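Side-chain contacts in extracellular ligand-binding receptor (Sphaerobacter thermophilus, PDB 4ZPJ), which probably binds a small solute outside the cell and hands it to the membrane components of an ABC transporter: residues A[77-82]-A[326-331]; A[309-314]-A[320-325]; A[340-345]-A[375-380]; A[397-400]-A[406-409]. All blocks are in the same frame, centred on the assembly; numbering follows the deposited sequence.

Contact 1 (A[77-82]-A[326-331]); sequences GLTLAL and TARHEG. With ZN (zinc ion), chain B.
Arg-328 and Leu-80 both carry CG anti to the backbone N (chi1 -161° and -178°), and this choice of torsion brings the two chains alongside each other, pointing in opposite directions. The arginine is not straight: bends at chi2 and chi3 swing its guanidinium over helix 68-84. Methyl CD1 of Leu-80 lies against the arginine stem, 4.1 Å from Arg-328 CD. At the far end the guanidinium lies across the helix backbone, with one of its faces over the N and CA atoms of Leu-80. The arginine and Thr-79 side chains cross at about a right angle, with Arg-328 NH2 4.0 Å from Thr-79 OG1. Neither this approach nor the 3.9 Å between Arg-328 NH2 and Thr-79 O is a hydrogen bond. The threonine hydroxyl is hydrogen-bonded to Leu-75 O one turn back, and Arg-328 NH2 finds its charge partner in Asp-83, one turn on from Thr-79. The long aliphatic stem thus suits the leucine, while the cationic end suits the carboxylate next door.

Beyond the arginine the chain turns off through Gly-331, whose positive phi (80°) is easy for a residue without a side chain, and Gly-331 N bonds to Thr-326 O at 3.0 Å. His-329 lies with Arg-328 CG over one face of its ring, 3.9 Å above the plane, and binds a zinc ion through ND1 at 2.4 Å, with a further ligand from elsewhere in the structure. The contact joins two helices of the type I periplasmic binding fold, and this zinc ion sits at its border.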
loop_
_atom_site.group_PDB
_atom_site.type_symbol
_atom_site.label_atom_id
_atom_site.label_comp_id
_atom_site.label_asym_id
_atom_site.label_seq_id
_atom_site.Cartn_x
_atom_site.Cartn_y
_atom_site.Cartn_z
ATOM N N GLY A 77 -6.958 10.862 -0.519
ATOM C CA GLY A 77 -7.352 10.085 -1.727
ATOM C C GLY A 77 -8.855 9.790 -1.751
ATOM O O GLY A 77 -9.537 9.917 -2.759
ATOM N N LEU A 78 -9.342 9.371 -0.608
ATOM C CA LEU A 78 -10.721 8.971 -0.426
ATOM C C LEU A 78 -11.689 10.112 -0.701
ATOM O O LEU A 78 -12.659 9.904 -1.433
ATOM C CB LEU A 78 -10.814 8.457 0.989
ATOM C CG LEU A 78 -11.927 7.708 1.655
ATOM C CD1 LEU A 78 -13.152 8.588 1.690
ATOM C CD2 LEU A 78 -12.162 6.332 1.048
ATOM N N THR A 79 -11.433 11.315 -0.164
ATOM C CA THR A 79 -12.350 12.414 -0.367
ATOM C C THR A 79 -12.289 12.961 -1.775
ATOM O O THR A 79 -13.300 13.342 -2.310
ATOM C CB THR A 79 -12.163 13.572 0.642
ATOM O OG1 THR A 79 -10.782 13.944 0.717
ATOM C CG2 THR A 79 -12.590 13.110 1.974
ATOM N N LEU A 80 -11.104 13.018 -2.349
ATOM C CA LEU A 80 -10.978 13.350 -3.745
ATOM C C LEU A 80 -11.859 12.459 -4.641
ATOM O O LEU A 80 -12.531 12.987 -5.508
ATOM C CB LEU A 80 -9.515 13.246 -4.170
ATOM C CG LEU A 80 -9.341 13.625 -5.619
ATOM C CD1 LEU A 80 -9.690 15.089 -5.789
ATOM C CD2 LEU A 80 -7.935 13.379 -6.108
ATOM N N ALA A 81 -11.899 11.143 -4.394
ATOM C CA ALA A 81 -12.740 10.222 -5.215
ATOM C C ALA A 81 -14.172 10.423 -4.968
ATOM O O ALA A 81 -14.938 10.420 -5.908
ATOM C CB ALA A 81 -12.449 8.782 -4.937
ATOM N N LEU A 82 -14.561 10.614 -3.707
ATOM C CA LEU A 82 -15.962 10.799 -3.455
ATOM C C LEU A 82 -16.471 12.137 -4.014
ATOM O O LEU A 82 -17.587 12.220 -4.525
ATOM C CB LEU A 82 -16.302 10.631 -1.969
ATOM C CG LEU A 82 -16.047 9.175 -1.543
ATOM C CD1 LEU A 82 -16.067 8.992 -0.039
ATOM C CD2 LEU A 82 -17.025 8.224 -2.201
ATOM N N THR A 326 -3.173 17.521 -7.634
ATOM C CA THR A 326 -2.380 18.744 -7.548
ATOM C C THR A 326 -3.217 20.020 -7.548
ATOM O O THR A 326 -2.827 20.967 -6.899
ATOM C CB THR A 326 -1.389 18.870 -8.710
ATOM O OG1 THR A 326 -2.126 18.703 -9.887
ATOM C CG2 THR A 326 -0.305 17.802 -8.642
ATOM N N ALA A 327 -4.352 20.065 -8.253
ATOM C CA ALA A 327 -5.216 21.258 -8.188
ATOM C C ALA A 327 -5.715 21.494 -6.755
ATOM O O ALA A 327 -5.861 22.608 -6.333
ATOM C CB ALA A 327 -6.389 21.169 -9.166
ATOM N N ARG A 328 -5.933 20.433 -6.011
ATOM C CA ARG A 328 -6.448 20.494 -4.666
ATOM C C ARG A 328 -5.373 20.662 -3.613
ATOM O O ARG A 328 -5.668 20.967 -2.456
ATOM C CB ARG A 328 -7.173 19.197 -4.403
ATOM C CG ARG A 328 -8.143 19.217 -3.250
ATOM C CD ARG A 328 -9.495 18.658 -3.710
ATOM N NE ARG A 328 -10.210 17.980 -2.625
ATOM C CZ ARG A 328 -11.452 17.513 -2.705
ATOM N NH1 ARG A 328 -12.163 17.654 -3.818
ATOM N NH2 ARG A 328 -11.991 16.914 -1.649
ATOM N N HIS A 329 -4.116 20.428 -3.969
ATOM C CA HIS A 329 -3.086 20.338 -2.924
ATOM C C HIS A 329 -1.877 21.117 -3.301
ATOM O O HIS A 329 -0.755 20.747 -2.939
ATOM C CB HIS A 329 -2.733 18.866 -2.599
ATOM C CG HIS A 329 -3.859 18.109 -1.972
ATOM N ND1 HIS A 329 -4.293 18.334 -0.683
ATOM C CD2 HIS A 329 -4.668 17.154 -2.474
ATOM C CE1 HIS A 329 -5.297 17.532 -0.408
ATOM N NE2 HIS A 329 -5.553 16.811 -1.485
ATOM N N GLU A 330 -2.119 22.191 -4.037
ATOM C CA GLU A 330 -1.128 23.222 -4.268
ATOM C C GLU A 330 0.107 22.656 -4.905
ATOM O O GLU A 330 1.194 22.918 -4.423
ATOM C CB GLU A 330 -0.762 23.897 -2.933
ATOM C CG GLU A 330 -1.963 24.471 -2.162
ATOM C CD GLU A 330 -2.182 25.957 -2.396
ATOM O OE1 GLU A 330 -1.228 26.636 -2.817
ATOM O OE2 GLU A 330 -3.302 26.446 -2.136
ATOM N N GLY A 331 -0.077 21.882 -5.987
ATOM C CA GLY A 331 1.022 21.309 -6.805
ATOM C C GLY A 331 1.704 20.049 -6.249
ATOM O O GLY A 331 2.568 19.474 -6.919
HETATM ZN ZN ZN B . -2.573 19.182 0.741
#

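Contact 2 (A[309-314]-A[320-325]); sequences YTAYND and EFVEAF. With ZN (zinc ion), chain K.
The Phe-321 ring turns its edge to the face of Tyr-309 in an offset edge-to-face pair, the planes at 70° and the centroids 5.6 Å apart. Tyr-309 CE2 lies in the plane of the phenylalanine ring, 3.7 Å from Phe-321 CE2, and the hydroxyl O also meets that edge. The ring of Tyr-339 lies nearly parallel to that of Tyr-309. Both paired aromatics have CG anti to the backbone N (chi1 -175° for Tyr-309, 170° for Phe-321), which sends each ring toward the opposite segment.

Val-322 adds a compact branch: its CG2 is 3.4 Å from Tyr-309 OH and 4.0 Å from Ala-311 CB, and the small Ala-311 lets the loop come close to the helix. The tyrosine hydroxyl is hydrogen-bonded to Ser-318. Replacing Tyr-309 by a leucine would probably leave Ser-318 without this partner and open a gap beside the Phe-321 edge. On another side of the helix Glu-320 OE2 binds a zinc ion at 2.5 Å, together with Glu-317 and a water. The loop after strand 304-307 is thus folded back on helix 316-328, whose Phe-321 also reaches helices 68-84 and 336-354, while Tyr-312 leans on strand 407-418.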
loop_
_atom_site.group_PDB
_atom_site.type_symbol
_atom_site.label_atom_id
_atom_site.label_comp_id
_atom_site.label_asym_id
_atom_site.label_seq_id
_atom_site.Cartn_x
_atom_site.Cartn_y
_atom_site.Cartn_z
ATOM N N TYR A 309 2.002 2.461 -7.284
ATOM C CA TYR A 309 1.628 3.689 -7.988
ATOM C C TYR A 309 2.776 4.657 -7.994
ATOM O O TYR A 309 3.502 4.748 -7.013
ATOM C CB TYR A 309 0.398 4.411 -7.363
ATOM C CG TYR A 309 -0.015 5.628 -8.210
ATOM C CD1 TYR A 309 -0.470 5.481 -9.500
ATOM C CD2 TYR A 309 0.133 6.897 -7.742
ATOM C CE1 TYR A 309 -0.759 6.580 -10.303
ATOM C CE2 TYR A 309 -0.155 7.996 -8.524
ATOM C CZ TYR A 309 -0.583 7.844 -9.798
ATOM O OH TYR A 309 -0.884 8.982 -10.571
ATOM N N THR A 310 2.906 5.392 -9.098
ATOM C CA THR A 310 3.744 6.576 -9.172
ATOM C C THR A 310 2.974 7.578 -10.007
ATOM O O THR A 310 2.363 7.192 -10.991
ATOM C CB THR A 310 5.078 6.279 -9.898
ATOM O OG1 THR A 310 5.763 7.479 -10.195
ATOM C CG2 THR A 310 4.854 5.453 -11.249
ATOM N N ALA A 311 3.052 8.861 -9.603
ATOM C CA ALA A 311 2.527 9.993 -10.302
ATOM C C ALA A 311 3.066 10.196 -11.739
ATOM O O ALA A 311 2.445 10.918 -12.579
ATOM C CB ALA A 311 2.737 11.217 -9.443
ATOM N N TYR A 312 4.172 9.534 -12.065
ATOM C CA TYR A 312 4.722 9.607 -13.438
ATOM C C TYR A 312 4.218 8.510 -14.357
ATOM O O TYR A 312 4.788 8.306 -15.429
ATOM C CB TYR A 312 6.264 9.653 -13.419
ATOM C CG TYR A 312 6.730 10.935 -12.715
ATOM C CD1 TYR A 312 6.897 12.164 -13.420
ATOM C CD2 TYR A 312 6.827 10.965 -11.344
ATOM C CE1 TYR A 312 7.238 13.333 -12.737
ATOM C CE2 TYR A 312 7.176 12.120 -10.657
ATOM C CZ TYR A 312 7.365 13.303 -11.350
ATOM O OH TYR A 312 7.685 14.398 -10.600
ATOM N N ASN A 313 3.141 7.816 -13.976
ATOM C CA ASN A 313 2.652 6.755 -14.815
ATOM C C ASN A 313 2.085 7.417 -16.074
ATOM O O ASN A 313 1.452 8.475 -15.983
ATOM C CB ASN A 313 1.615 5.928 -14.080
ATOM C CG ASN A 313 1.284 4.634 -14.773
ATOM O OD1 ASN A 313 2.051 4.127 -15.586
ATOM N ND2 ASN A 313 0.118 4.103 -14.473
ATOM N N ASP A 314 2.326 6.818 -17.241
ATOM C CA ASP A 314 2.080 7.540 -18.482
ATOM C C ASP A 314 0.756 7.108 -19.059
ATOM O O ASP A 314 0.665 6.736 -20.219
ATOM C CB ASP A 314 3.253 7.363 -19.513
ATOM C CG ASP A 314 3.512 5.874 -19.936
ATOM O OD1 ASP A 314 3.100 4.965 -19.149
ATOM O OD2 ASP A 314 4.203 5.595 -21.000
ATOM N N GLU A 320 -5.140 12.278 -15.152
ATOM C CA GLU A 320 -6.337 12.831 -14.578
ATOM C C GLU A 320 -6.300 12.862 -13.016
ATOM O O GLU A 320 -6.494 13.880 -12.428
ATOM C CB GLU A 320 -7.507 12.014 -15.084
ATOM C CG GLU A 320 -8.883 12.300 -14.502
ATOM C CD GLU A 320 -9.930 11.398 -15.139
ATOM O OE1 GLU A 320 -9.783 11.062 -16.341
ATOM O OE2 GLU A 320 -10.868 10.977 -14.450
ATOM N N PHE A 321 -5.890 11.791 -12.366
ATOM C CA PHE A 321 -5.730 11.771 -10.897
ATOM C C PHE A 321 -4.653 12.714 -10.408
ATOM O O PHE A 321 -4.871 13.424 -9.452
ATOM C CB PHE A 321 -5.460 10.354 -10.475
ATOM C CG PHE A 321 -5.040 10.175 -9.057
ATOM C CD1 PHE A 321 -5.920 10.433 -8.033
ATOM C CD2 PHE A 321 -3.845 9.623 -8.770
ATOM C CE1 PHE A 321 -5.565 10.210 -6.715
ATOM C CE2 PHE A 321 -3.457 9.385 -7.493
ATOM C CZ PHE A 321 -4.322 9.696 -6.448
ATOM N N VAL A 322 -3.528 12.809 -11.106
ATOM C CA VAL A 322 -2.476 13.781 -10.719
ATOM C C VAL A 322 -2.991 15.222 -10.854
ATOM O O VAL A 322 -2.752 16.079 -9.976
ATOM C CB VAL A 322 -1.203 13.637 -11.557
ATOM C CG1 VAL A 322 -0.173 14.662 -11.163
ATOM C CG2 VAL A 322 -0.574 12.269 -11.346
ATOM N N GLU A 323 -3.699 15.501 -11.946
ATOM C CA GLU A 323 -4.224 16.865 -12.145
ATOM C C GLU A 323 -5.218 17.267 -11.084
ATOM O O GLU A 323 -5.129 18.362 -10.560
ATOM C CB GLU A 323 -4.904 17.006 -13.492
ATOM C CG GLU A 323 -3.879 17.263 -14.547
ATOM C CD GLU A 323 -4.396 16.999 -15.933
ATOM O OE1 GLU A 323 -5.647 16.850 -16.117
ATOM O OE2 GLU A 323 -3.516 16.946 -16.822
ATOM N N ALA A 324 -6.168 16.381 -10.784
ATOM C CA ALA A 324 -7.164 16.686 -9.785
ATOM C C ALA A 324 -6.536 16.728 -8.383
ATOM O O ALA A 324 -6.953 17.512 -7.494
ATOM C CB ALA A 324 -8.302 15.681 -9.869
ATOM N N PHE A 325 -5.476 15.956 -8.190
ATOM C CA PHE A 325 -4.835 15.936 -6.893
ATOM C C PHE A 325 -4.052 17.219 -6.695
ATOM O O PHE A 325 -4.240 17.921 -5.711
ATOM C CB PHE A 325 -3.947 14.715 -6.713
ATOM C CG PHE A 325 -3.431 14.554 -5.315
ATOM C CD1 PHE A 325 -4.148 13.859 -4.376
ATOM C CD2 PHE A 325 -2.244 15.147 -4.932
ATOM C CE1 PHE A 325 -3.665 13.723 -3.098
ATOM C CE2 PHE A 325 -1.765 15.021 -3.647
ATOM C CZ PHE A 325 -2.473 14.303 -2.736
HETATM ZN ZN ZN K . -11.234 8.741 -15.503
HETATM O O HOH W 1 -12.583 8.486 -13.455
#

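Contact 3 (A[340-345]-A[375-380]); sequences AGYIGG and TGPAGN
Tyr-342 and Pro-377 form the close half of this contact, the proline ring meeting the tyrosine ring obliquely. Pro-377 CG is 3.8 Å from Tyr-342 CE2, and Pro-377 CD comes as near to the same carbon, so Pro-377 CG and CD both pack against the CD2-CE2 side of the tyrosine ring. The tyrosine reaches the turn because its CG stands anti to the backbone N (chi1 -178°). Ile-343 joins less tightly, with CD1 4.2 Å from Pro-377 CD. Next to it sits Gly-376, where a beta carbon would crowd Ile-343 CD1 and clash with Pro-377 CD.

Pro-377 occupies the second position of a type I turn from Gly-376 to Gly-379, which joins strands 373-376 and 379-383 as a tight beta hairpin. Gly-376 N meets Gly-379 O at 2.8 Å, and Gly-379 N returns a bond to Gly-376 O. The backbone angles of Gly-379 (128°/-164°) would drive a beta carbon into the carbonyl O of Ala-378, so glycine is called for.

Tyr-342 OH is hydrogen-bonded to Gln-84 of helix 68-84, and its ring also meets Phe-321. A leucine in place of Tyr-342 would probably leave Gln-84 without its hydroxyl partner and Pro-377 with less to pack on. Away from this core the hairpin reaches solvent at Thr-375, which touches Glu-317 of helix 316-328 and is joined through OG1 to Asn-380 ND2 by a weak bond.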
loop_
_atom_site.group_PDB
_atom_site.type_symbol
_atom_site.label_atom_id
_atom_site.label_comp_id
_atom_site.label_asym_id
_atom_site.label_seq_id
_atom_site.Cartn_x
_atom_site.Cartn_y
_atom_site.Cartn_z
ATOM N N ALA A 340 -3.937 4.741 -2.630
ATOM C CA ALA A 340 -4.717 3.669 -2.019
ATOM C C ALA A 340 -6.062 4.165 -1.453
ATOM O O ALA A 340 -7.083 3.490 -1.627
ATOM C CB ALA A 340 -3.904 2.968 -0.929
ATOM N N GLY A 341 -6.070 5.358 -0.854
ATOM C CA GLY A 341 -7.309 6.048 -0.465
ATOM C C GLY A 341 -8.237 6.354 -1.636
ATOM O O GLY A 341 -9.456 6.148 -1.572
ATOM N N TYR A 342 -7.664 6.822 -2.717
ATOM C CA TYR A 342 -8.427 7.086 -3.915
ATOM C C TYR A 342 -9.170 5.837 -4.459
ATOM O O TYR A 342 -10.344 5.864 -4.762
ATOM C CB TYR A 342 -7.480 7.678 -4.958
ATOM C CG TYR A 342 -8.187 8.029 -6.208
ATOM C CD1 TYR A 342 -8.986 9.175 -6.272
ATOM C CD2 TYR A 342 -8.088 7.217 -7.332
ATOM C CE1 TYR A 342 -9.672 9.521 -7.428
ATOM C CE2 TYR A 342 -8.804 7.535 -8.465
ATOM C CZ TYR A 342 -9.576 8.689 -8.513
ATOM O OH TYR A 342 -10.226 8.978 -9.680
ATOM N N ILE A 343 -8.486 4.718 -4.514
ATOM C CA ILE A 343 -9.102 3.452 -4.923
ATOM C C ILE A 343 -10.208 3.066 -3.932
ATOM O O ILE A 343 -11.262 2.528 -4.317
ATOM C CB ILE A 343 -8.032 2.331 -4.991
ATOM C CG1 ILE A 343 -6.929 2.676 -5.985
ATOM C CG2 ILE A 343 -8.664 0.968 -5.292
ATOM C CD1 ILE A 343 -7.332 2.597 -7.452
ATOM N N GLY A 344 -9.979 3.276 -2.649
ATOM C CA GLY A 344 -11.075 3.086 -1.683
ATOM C C GLY A 344 -12.361 3.835 -2.116
ATOM O O GLY A 344 -13.482 3.312 -2.100
ATOM N N GLY A 345 -12.199 5.109 -2.411
ATOM C CA GLY A 345 -13.331 5.960 -2.667
ATOM C C GLY A 345 -14.024 5.637 -3.961
ATOM O O GLY A 345 -15.253 5.783 -4.031
ATOM N N THR A 375 -10.642 1.074 -14.621
ATOM C CA THR A 375 -9.293 1.506 -14.927
ATOM C C THR A 375 -8.959 2.625 -13.995
ATOM O O THR A 375 -9.526 3.692 -14.117
ATOM C CB THR A 375 -9.156 1.993 -16.383
ATOM O OG1 THR A 375 -9.604 0.951 -17.194
ATOM C CG2 THR A 375 -7.643 2.203 -16.774
ATOM N N GLY A 376 -8.071 2.348 -13.030
ATOM C CA GLY A 376 -7.584 3.372 -12.130
ATOM C C GLY A 376 -6.232 3.964 -12.518
ATOM O O GLY A 376 -5.654 3.668 -13.590
ATOM N N PRO A 377 -5.695 4.805 -11.632
ATOM C CA PRO A 377 -4.470 5.488 -11.957
ATOM C C PRO A 377 -3.277 4.571 -12.123
ATOM O O PRO A 377 -2.296 4.997 -12.728
ATOM C CB PRO A 377 -4.267 6.450 -10.818
ATOM C CG PRO A 377 -5.541 6.522 -10.054
ATOM C CD PRO A 377 -6.383 5.353 -10.438
ATOM N N ALA A 378 -3.324 3.347 -11.594
ATOM C CA ALA A 378 -2.198 2.389 -11.761
ATOM C C ALA A 378 -2.513 1.369 -12.842
ATOM O O ALA A 378 -1.651 0.624 -13.271
ATOM C CB ALA A 378 -1.875 1.706 -10.458
ATOM N N GLY A 379 -3.741 1.375 -13.344
ATOM C CA GLY A 379 -4.205 0.315 -14.249
ATOM C C GLY A 379 -5.493 -0.251 -13.730
ATOM O O GLY A 379 -6.178 0.346 -12.836
ATOM N N ASN A 380 -5.839 -1.407 -14.251
ATOM C CA ASN A 380 -7.116 -1.987 -13.925
ATOM C C ASN A 380 -7.099 -2.577 -12.508
ATOM O O ASN A 380 -6.067 -3.032 -12.016
ATOM C CB ASN A 380 -7.506 -2.983 -14.987
ATOM C CG ASN A 380 -7.727 -2.306 -16.342
ATOM O OD1 ASN A 380 -7.087 -2.629 -17.320
ATOM N ND2 ASN A 380 -8.583 -1.327 -16.375
#

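Contact 4 (A[397-400]-A[406-409]); sequences CRVE and TYAN
Val-399 and Asn-409 face each other as a non-hydrogen-bonded pair in an antiparallel beta hairpin made by strands 390-401 and 407-418, their CA atoms 4.5 Å apart and their side chains crossing at a slant. Tyr-407 has its CD1 loosely set 4.5 Å from Val-399 CG1, and all three of these side chains lean on Leu-293 of helix 293-296. A branched valine suits this apolar cover, for its two methyls reach different neighbours.

Glu-400 and Ala-408, whose side chains lie on the opposite face from Val-399 and Asn-409, form a hydrogen-bonded pair through two backbone bonds: Glu-400 N to Ala-408 O and Ala-408 N to Glu-400 O, both 2.8 Å, the first nearly straight at 169°. The small alanine suits a place against Tyr-312, whereas the glutamate chain runs extended away from the partner strand. There its OE2 meets Arg-398 NH2 in a salt bridge of 3.2 Å, lying in the guanidinium plane while the arginine stands above the carboxylate plane.

With CG anti to its carbonyl carbon (chi1 -77°), Asn-409 brings its amide up to Val-399. ND2 is hydrogen-bonded to Val-288 O, but the buried OD1 has no polar partner and rests 3.5 Å from methyl CG2 of Val-399.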
loop_
_atom_site.group_PDB
_atom_site.type_symbol
_atom_site.label_atom_id
_atom_site.label_comp_id
_atom_site.label_asym_id
_atom_site.label_seq_id
_atom_site.Cartn_x
_atom_site.Cartn_y
_atom_site.Cartn_z
ATOM N N CYS A 397 9.393 0.276 -11.287
ATOM C CA CYS A 397 9.891 1.592 -11.488
ATOM C C CYS A 397 11.385 1.751 -11.205
ATOM O O CYS A 397 12.031 0.907 -10.566
ATOM C CB CYS A 397 9.150 2.513 -10.577
ATOM S SG CYS A 397 7.428 2.700 -11.023
ATOM N N ARG A 398 11.915 2.851 -11.694
ATOM C CA ARG A 398 13.262 3.240 -11.405
ATOM C C ARG A 398 13.248 4.702 -11.052
ATOM O O ARG A 398 12.528 5.504 -11.721
ATOM C CB ARG A 398 14.136 3.042 -12.624
ATOM C CG ARG A 398 15.593 3.293 -12.292
ATOM C CD ARG A 398 16.484 2.859 -13.455
ATOM N NE ARG A 398 16.110 3.528 -14.694
ATOM C CZ ARG A 398 16.617 3.233 -15.890
ATOM N NH1 ARG A 398 17.525 2.281 -15.984
ATOM N NH2 ARG A 398 16.213 3.904 -16.990
ATOM N N VAL A 399 14.036 5.051 -10.021
ATOM C CA VAL A 399 14.219 6.437 -9.636
ATOM C C VAL A 399 15.110 7.137 -10.601
ATOM O O VAL A 399 16.251 6.722 -10.822
ATOM C CB VAL A 399 14.881 6.566 -8.267
ATOM C CG1 VAL A 399 15.079 8.033 -7.934
ATOM C CG2 VAL A 399 14.020 5.866 -7.214
ATOM N N GLU A 400 14.625 8.243 -11.123
ATOM C CA GLU A 400 15.378 9.073 -12.058
ATOM C C GLU A 400 15.295 10.501 -11.596
ATOM O O GLU A 400 14.531 10.838 -10.681
ATOM C CB GLU A 400 14.860 8.938 -13.470
ATOM C CG GLU A 400 14.864 7.490 -13.917
ATOM C CD GLU A 400 14.524 7.358 -15.384
ATOM O OE1 GLU A 400 14.387 8.414 -16.061
ATOM O OE2 GLU A 400 14.389 6.203 -15.840
ATOM N N THR A 406 14.046 17.467 -10.020
ATOM C CA THR A 406 13.101 16.646 -9.309
ATOM C C THR A 406 13.436 15.183 -9.518
ATOM O O THR A 406 13.797 14.776 -10.635
ATOM C CB THR A 406 11.667 16.899 -9.817
ATOM O OG1 THR A 406 11.300 18.260 -9.583
ATOM C CG2 THR A 406 10.660 15.977 -9.156
ATOM N N TYR A 407 13.238 14.408 -8.449
ATOM C CA TYR A 407 13.412 12.960 -8.419
ATOM C C TYR A 407 12.096 12.284 -8.665
ATOM O O TYR A 407 11.118 12.693 -8.137
ATOM C CB TYR A 407 13.974 12.523 -7.067
ATOM C CG TYR A 407 15.396 12.981 -6.907
ATOM C CD1 TYR A 407 16.412 12.315 -7.570
ATOM C CD2 TYR A 407 15.722 14.091 -6.119
ATOM C CE1 TYR A 407 17.721 12.708 -7.440
ATOM C CE2 TYR A 407 17.062 14.509 -5.972
ATOM C CZ TYR A 407 18.048 13.812 -6.641
ATOM O OH TYR A 407 19.374 14.169 -6.551
ATOM N N ALA A 408 12.074 11.266 -9.515
ATOM C CA ALA A 408 10.805 10.727 -10.017
ATOM C C ALA A 408 10.912 9.225 -10.052
ATOM O O ALA A 408 11.899 8.723 -10.519
ATOM C CB ALA A 408 10.579 11.237 -11.464
ATOM N N ASN A 409 9.874 8.508 -9.665
ATOM C CA ASN A 409 9.786 7.065 -9.985
ATOM C C ASN A 409 9.195 6.824 -11.365
ATOM O O ASN A 409 8.012 7.095 -11.582
ATOM C CB ASN A 409 8.930 6.348 -8.963
ATOM C CG ASN A 409 9.675 6.113 -7.683
ATOM O OD1 ASN A 409 10.617 5.324 -7.639
ATOM N ND2 ASN A 409 9.267 6.781 -6.655
#

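In the fold
From the N terminus, helix 68-84 is met first, and contact 1 closes a long loop on it only when the chain reaches residues 326-331, 244 residues on. Contact 2, a short local closure between 309-314 and 320-325, is nested inside that loop and shares helix 316-328 with it. Contacts 3 and 4 follow in series: the first brings the hairpin turn at 375-380 back to helix 336-354, the second closes the hairpin 390-401/407-418. Contacts 1, 2 and 3 touch one another at the three helices, while contact 4 touches contact 2 alone. Residues 309-314 thus link the helical cluster to the antiparallel sheet, whose neighbouring strands serve contacts 3 and 4.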